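Local atomic coordinates of pseudoperoxidase (Leishmania major, PDB entry 5VIA), a protein that binds heme b, its iron held by a histidine and a cysteine, and belongs to the peroxidase family although it is named a pseudoperoxidase. Residues 192-197 against 220-225; 147-152 against 247-252. All coordinates share one frame; numbering follows the deposited sequence.

Contact 1: residues 192-197 against 220-225; sequences LEHERA and RCVYVK
His194 and Ala197 meet Val222 and Val224 in a small, largely apolar contact between the C-terminal part of helix 186-194, with the turn that follows, and strand 219-224. It lies at the periphery of the fold, about 22 Å from the centre of the chain, and no hydrogen bond crosses it. Val224 brings its CG2 methyl over one face of the ring in a CH-pi contact, 4.2 Å from the centroid of the His194 ring and 22° off its normal. The methyl sits toward the rim, nearest NE2, with Val224 CG2 to His194 NE2 at 3.9 Å. The opposite face is covered by the helix itself: Glu193 CG lies 3.8 Å above the plane of the His194 ring, over its centre, so the imidazole is sandwiched between two aliphatic groups. CG of His194 lies beside the backbone N (chi1 -60°), which turns the ring toward the strand; ND1 is hydrogen-bonded close by in the chain. Val222 and Val224, two residues apart, face the helix from the same side of the strand, as the beta pleat requires, while Cys221, just before Val222, points its side chain away. The strand is the middle one of a three-stranded antiparallel sheet: backbone hydrogen bonds tie Cys221 to Ala199 of strand 199-200, and Val222 and Val224 to Cys237 and Arg235 of strand 235-240. Beyond the ring, Val222 spreads its two methyls along the turn. CG1 reaches His194 CB at 4.2 Å, and CG2, anti to the backbone N, meets Ala197 CB at 4.1 Å. The turn is closed by a backbone hydrogen bond of 2.8 Å from Ala197 N to His194 O, which brings the alanine methyl close to Val222.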
loop_
_atom_site.group_PDB
_atom_site.type_symbol
_atom_site.label_atom_id
_atom_site.label_comp_id
_atom_site.label_asym_id
_atom_site.label_seq_id
_atom_site.Cartn_x
_atom_site.Cartn_y
_atom_site.Cartn_z
ATOM N N LEU A 192 9.116 -15.140 -7.677
ATOM C CA LEU A 192 10.065 -16.249 -7.782
ATOM C C LEU A 192 9.855 -17.041 -9.069
ATOM O O LEU A 192 10.822 -17.477 -9.701
ATOM C CB LEU A 192 9.952 -17.179 -6.565
ATOM C CG LEU A 192 10.348 -16.597 -5.195
ATOM C CD1 LEU A 192 10.016 -17.561 -4.054
ATOM C CD2 LEU A 192 11.828 -16.228 -5.152
ATOM N N GLU A 193 8.599 -17.227 -9.466
ATOM C CA GLU A 193 8.318 -18.030 -10.656
ATOM C C GLU A 193 8.762 -17.325 -11.934
ATOM O O GLU A 193 9.289 -17.957 -12.844
ATOM C CB GLU A 193 6.833 -18.403 -10.736
ATOM C CG GLU A 193 6.454 -19.128 -12.033
ATOM C CD GLU A 193 5.099 -19.803 -11.956
ATOM O OE1 GLU A 193 4.702 -20.194 -10.840
ATOM O OE2 GLU A 193 4.432 -19.956 -13.010
ATOM N N HIS A 194 8.573 -16.013 -11.988
ATOM C CA HIS A 194 8.795 -15.275 -13.227
ATOM C C HIS A 194 10.029 -14.384 -13.214
ATOM O O HIS A 194 10.270 -13.653 -14.178
ATOM C CB HIS A 194 7.551 -14.447 -13.563
ATOM C CG HIS A 194 6.319 -15.279 -13.740
ATOM N ND1 HIS A 194 5.309 -15.321 -12.804
ATOM C CD2 HIS A 194 5.956 -16.129 -14.730
ATOM C CE1 HIS A 194 4.364 -16.149 -13.221
ATOM N NE2 HIS A 194 4.732 -16.651 -14.384
ATOM N N GLU A 195 10.807 -14.466 -12.136
ATOM C CA GLU A 195 11.980 -13.614 -11.936
ATOM C C GLU A 195 12.846 -13.436 -13.181
ATOM O O GLU A 195 13.186 -12.311 -13.543
ATOM C CB GLU A 195 12.851 -14.161 -10.801
ATOM C CG GLU A 195 13.988 -13.224 -10.418
ATOM C CD GLU A 195 14.957 -13.843 -9.430
ATOM O OE1 GLU A 195 14.743 -15.012 -9.033
ATOM O OE2 GLU A 195 15.938 -13.159 -9.066
ATOM N N ARG A 196 13.185 -14.537 -13.841
ATOM C CA ARG A 196 14.095 -14.475 -14.978
ATOM C C ARG A 196 13.432 -14.126 -16.311
ATOM O O ARG A 196 14.122 -13.999 -17.323
ATOM C CB ARG A 196 14.871 -15.785 -15.110
ATOM C CG ARG A 196 15.917 -15.987 -14.031
ATOM C CD ARG A 196 16.461 -17.412 -14.042
ATOM N NE ARG A 196 15.496 -18.367 -13.498
ATOM C CZ ARG A 196 15.725 -19.670 -13.367
ATOM N NH1 ARG A 196 16.890 -20.181 -13.741
ATOM N NH2 ARG A 196 14.789 -20.463 -12.861
ATOM N N ALA A 197 12.110 -13.961 -16.321
ATOM C CA ALA A 197 11.400 -13.665 -17.573
ATOM C C ALA A 197 10.957 -12.207 -17.696
ATOM O O ALA A 197 10.470 -11.788 -18.747
ATOM C CB ALA A 197 10.208 -14.602 -17.761
ATOM N N ARG A 220 9.234 -3.257 -15.262
ATOM C CA ARG A 220 9.518 -4.452 -16.037
ATOM C C ARG A 220 8.264 -5.301 -16.134
ATOM O O ARG A 220 7.318 -5.130 -15.360
ATOM C CB ARG A 220 10.691 -5.239 -15.451
ATOM C CG ARG A 220 12.020 -4.481 -15.470
ATOM C CD ARG A 220 13.182 -5.433 -15.239
ATOM N NE ARG A 220 14.437 -4.751 -14.926
ATOM C CZ ARG A 220 15.310 -5.189 -14.017
ATOM N NH1 ARG A 220 15.059 -6.302 -13.335
ATOM N NH2 ARG A 220 16.434 -4.519 -13.779
ATOM N N CYS A 221 8.262 -6.222 -17.086
ATOM C CA CYS A 221 7.015 -6.800 -17.541
ATOM C C CYS A 221 7.156 -8.270 -17.912
ATOM O O CYS A 221 8.142 -8.676 -18.538
ATOM C CB CYS A 221 6.540 -6.009 -18.761
ATOM S SG CYS A 221 5.003 -6.569 -19.479
ATOM N N VAL A 222 6.167 -9.063 -17.504
ATOM C CA VAL A 222 5.982 -10.401 -18.047
ATOM C C VAL A 222 4.522 -10.565 -18.468
ATOM O O VAL A 222 3.628 -9.962 -17.867
ATOM C CB VAL A 222 6.398 -11.508 -17.051
ATOM C CG1 VAL A 222 5.398 -11.636 -15.911
ATOM C CG2 VAL A 222 6.548 -12.830 -17.773
ATOM N N TYR A 223 4.295 -11.342 -19.524
ATOM C CA TYR A 223 2.942 -11.669 -19.959
ATOM C C TYR A 223 2.638 -13.106 -19.587
ATOM O O TYR A 223 3.378 -14.025 -19.957
ATOM C CB TYR A 223 2.769 -11.454 -21.466
ATOM C CG TYR A 223 2.775 -9.997 -21.860
ATOM C CD1 TYR A 223 1.601 -9.252 -21.876
ATOM C CD2 TYR A 223 3.960 -9.361 -22.213
ATOM C CE1 TYR A 223 1.608 -7.919 -22.240
ATOM C CE2 TYR A 223 3.977 -8.026 -22.571
ATOM C CZ TYR A 223 2.800 -7.313 -22.581
ATOM O OH TYR A 223 2.825 -5.985 -22.949
ATOM N N VAL A 224 1.550 -13.295 -18.849
ATOM C CA VAL A 224 1.226 -14.599 -18.287
ATOM C C VAL A 224 -0.136 -15.050 -18.805
ATOM O O VAL A 224 -1.073 -14.255 -18.869
ATOM C CB VAL A 224 1.223 -14.543 -16.740
ATOM C CG1 VAL A 224 0.960 -15.909 -16.153
ATOM C CG2 VAL A 224 2.554 -14.019 -16.231
ATOM N N LYS A 225 -0.239 -16.315 -19.196
ATOM C CA LYS A 225 -1.512 -16.867 -19.646
ATOM C C LYS A 225 -2.314 -17.376 -18.452
ATOM O O LYS A 225 -1.857 -18.258 -17.721
ATOM C CB LYS A 225 -1.280 -18.012 -20.628
ATOM C CG LYS A 225 -0.176 -17.759 -21.640
ATOM C CD LYS A 225 -0.049 -18.919 -22.616
ATOM C CE LYS A 225 -1.059 -18.810 -23.747
ATOM N NZ LYS A 225 -0.693 -17.733 -24.713
#

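Contact 2: residues 147-152 against 247-252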
loop_
_atom_site.group_PDB
_atom_site.type_symbol
_atom_site.label_atom_id
_atom_site.label_comp_id
_atom_site.label_asym_id
_atom_site.label_seq_id
_atom_site.Cartn_x
_atom_site.Cartn_y
_atom_site.Cartn_z
ATOM N N LEU A 147 10.460 -0.544 10.773
ATOM C CA LEU A 147 10.148 -1.924 10.423
ATOM C C LEU A 147 11.414 -2.781 10.363
ATOM O O LEU A 147 12.486 -2.285 9.988
ATOM C CB LEU A 147 9.467 -1.973 9.041
ATOM C CG LEU A 147 8.224 -1.133 8.790
ATOM C CD1 LEU A 147 7.580 -1.576 7.478
ATOM C CD2 LEU A 147 7.259 -1.319 9.901
ATOM N N THR A 148 11.288 -4.061 10.722
ATOM C CA THR A 148 12.353 -5.045 10.511
ATOM C C THR A 148 12.351 -5.395 9.025
ATOM O O THR A 148 11.400 -5.046 8.308
ATOM C CB THR A 148 12.081 -6.353 11.264
ATOM O OG1 THR A 148 10.871 -6.939 10.747
ATOM C CG2 THR A 148 11.933 -6.106 12.769
ATOM N N GLU A 149 13.372 -6.109 8.557
ATOM C CA GLU A 149 13.361 -6.504 7.148
ATOM C C GLU A 149 12.206 -7.465 6.841
ATOM O O GLU A 149 11.596 -7.396 5.770
ATOM C CB GLU A 149 14.715 -7.063 6.671
ATOM C CG GLU A 149 14.688 -7.302 5.146
ATOM C CD GLU A 149 16.040 -7.550 4.517
ATOM O OE1 GLU A 149 16.796 -8.402 5.026
ATOM O OE2 GLU A 149 16.342 -6.894 3.491
ATOM N N ALA A 150 11.883 -8.335 7.792
ATOM C CA ALA A 150 10.741 -9.241 7.642
ATOM C C ALA A 150 9.433 -8.470 7.429
ATOM O O ALA A 150 8.619 -8.832 6.570
ATOM C CB ALA A 150 10.631 -10.151 8.856
ATOM N N GLU A 151 9.239 -7.404 8.204
ATOM C CA GLU A 151 8.039 -6.582 8.089
ATOM C C GLU A 151 8.011 -5.825 6.761
ATOM O O GLU A 151 6.952 -5.724 6.123
ATOM C CB GLU A 151 7.928 -5.619 9.282
ATOM C CG GLU A 151 7.468 -6.302 10.585
ATOM C CD GLU A 151 7.752 -5.477 11.838
ATOM O OE1 GLU A 151 8.628 -4.581 11.798
ATOM O OE2 GLU A 151 7.110 -5.745 12.884
ATOM N N CYS A 152 9.159 -5.299 6.333
ATOM C CA CYS A 152 9.213 -4.585 5.049
ATOM C C CYS A 152 8.755 -5.490 3.916
ATOM O O CYS A 152 7.904 -5.113 3.098
ATOM C CB CYS A 152 10.644 -4.132 4.745
ATOM S SG CYS A 152 11.270 -2.813 5.803
ATOM N N LEU A 247 15.414 -9.385 -5.062
ATOM C CA LEU A 247 15.502 -10.850 -5.119
ATOM C C LEU A 247 16.946 -11.338 -5.215
ATOM O O LEU A 247 17.216 -12.529 -5.032
ATOM C CB LEU A 247 14.674 -11.407 -6.285
ATOM C CG LEU A 247 13.168 -11.186 -6.149
ATOM C CD1 LEU A 247 12.410 -11.734 -7.338
ATOM C CD2 LEU A 247 12.663 -11.810 -4.869
ATOM N N LYS A 248 17.868 -10.421 -5.504
ATOM C CA LYS A 248 19.289 -10.748 -5.584
ATOM C C LYS A 248 19.970 -10.585 -4.231
ATOM O O LYS A 248 21.034 -11.156 -3.988
ATOM C CB LYS A 248 19.982 -9.870 -6.625
ATOM C CG LYS A 248 19.671 -10.244 -8.063
ATOM C CD LYS A 248 19.822 -9.030 -8.965
ATOM C CE LYS A 248 20.059 -9.436 -10.408
ATOM N NZ LYS A 248 18.992 -10.351 -10.898
ATOM N N ASN A 249 19.366 -9.792 -3.355
ATOM C CA ASN A 249 19.871 -9.676 -1.996
ATOM C C ASN A 249 19.528 -10.922 -1.185
ATOM O O ASN A 249 18.374 -11.354 -1.148
ATOM C CB ASN A 249 19.323 -8.430 -1.308
ATOM C CG ASN A 249 19.731 -8.349 0.148
ATOM O OD1 ASN A 249 18.918 -8.580 1.050
ATOM N ND2 ASN A 249 21.005 -8.034 0.390
ATOM N N LYS A 250 20.535 -11.492 -0.534
ATOM C CA LYS A 250 20.396 -12.763 0.169
ATOM C C LYS A 250 19.294 -12.783 1.226
ATOM O O LYS A 250 18.448 -13.679 1.225
ATOM C CB LYS A 250 21.730 -13.172 0.794
ATOM C CG LYS A 250 21.614 -14.357 1.738
ATOM C CD LYS A 250 22.958 -14.731 2.350
ATOM C CE LYS A 250 22.753 -15.592 3.581
ATOM N NZ LYS A 250 24.006 -16.283 3.971
ATOM N N THR A 251 19.302 -11.806 2.129
ATOM C CA THR A 251 18.333 -11.795 3.222
ATOM C C THR A 251 16.921 -11.464 2.745
ATOM O O THR A 251 15.947 -12.039 3.240
ATOM C CB THR A 251 18.728 -10.816 4.328
ATOM O OG1 THR A 251 18.695 -9.479 3.816
ATOM C CG2 THR A 251 20.119 -11.127 4.835
ATOM N N TRP A 252 16.809 -10.529 1.802
ATOM C CA TRP A 252 15.511 -10.176 1.220
ATOM C C TRP A 252 14.886 -11.382 0.519
ATOM O O TRP A 252 13.710 -11.702 0.726
ATOM C CB TRP A 252 15.678 -9.040 0.208
ATOM C CG TRP A 252 14.378 -8.482 -0.297
ATOM C CD1 TRP A 252 13.605 -8.965 -1.327
ATOM C CD2 TRP A 252 13.695 -7.328 0.208
ATOM N NE1 TRP A 252 12.484 -8.174 -1.483
ATOM C CE2 TRP A 252 12.524 -7.163 -0.557
ATOM C CE3 TRP A 252 13.971 -6.412 1.230
ATOM C CZ2 TRP A 252 11.630 -6.124 -0.322
ATOM C CZ3 TRP A 252 13.076 -5.383 1.455
ATOM C CH2 TRP A 252 11.929 -5.247 0.691
#
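Glu149 reaches from the first turn of helix 149-155 to the N-terminal turn of helix 250-261, its carboxylate lying between Thr251 and Trp252. The tight part is polar and sits on the exposed side: Thr251 OG1 donates to Glu149 OE1 at 2.5 Å, shorter than usual, so the exact length is doubtful; the two side chains cross at about a right angle. CG of Glu149 is anti to its own nitrogen (chi1 -173°) and the chain runs on extended, which carries the carboxylate to the neighbouring helix. The other oxygen, Glu149 OE2, comes in the indole plane to the edge of Trp252, 3.3 Å from CE3, with carboxylate and ring turned 76° apart.

On the buried side, Cys152 CB touches Trp252 CZ3 more loosely at 4.3 Å; the indole also packs on Val153 and Leu156. Loose too, but toward solvent, is Asn249, whose OD1 stays 3.9 Å from Glu149 OE2. That same OD1 accepts from Trp252 N at 3.0 Å, capping its own helix. On the other helix, Glu151 N donates to Thr148 OG1 and Thr148 N to Glu151 OE1 at 2.9 Å. The contact thus joins two helix starts within the helical peroxidase fold, the Trp252 side chain about 8 Å from the bound heme: one start is capped by Asn249, the other by the Thr148-Glu151 capping box, which itself takes no part in the contact.

How the contacts relate
Both contacts are partly buried, but contact 2 lies nearer the middle of the chain, about 17 Å from its centre, and closer to the heme than contact 1. Out at the surface, contact 1 is apolar, methyls against an aromatic face, and ties a helix to the small sheet; nearer the heme, contact 2 is mainly polar, set against an indole edge, and ties helix to helix. Their centres are about 21 Å apart, and they share no segment. Both segments of contact 1 fall in the sequence between those of contact 2. The two touch where Glu195 OE2 packs 3.5 Å from Leu247 CB, and Glu195 also forms a salt bridge with Arg253 of helix 250-261.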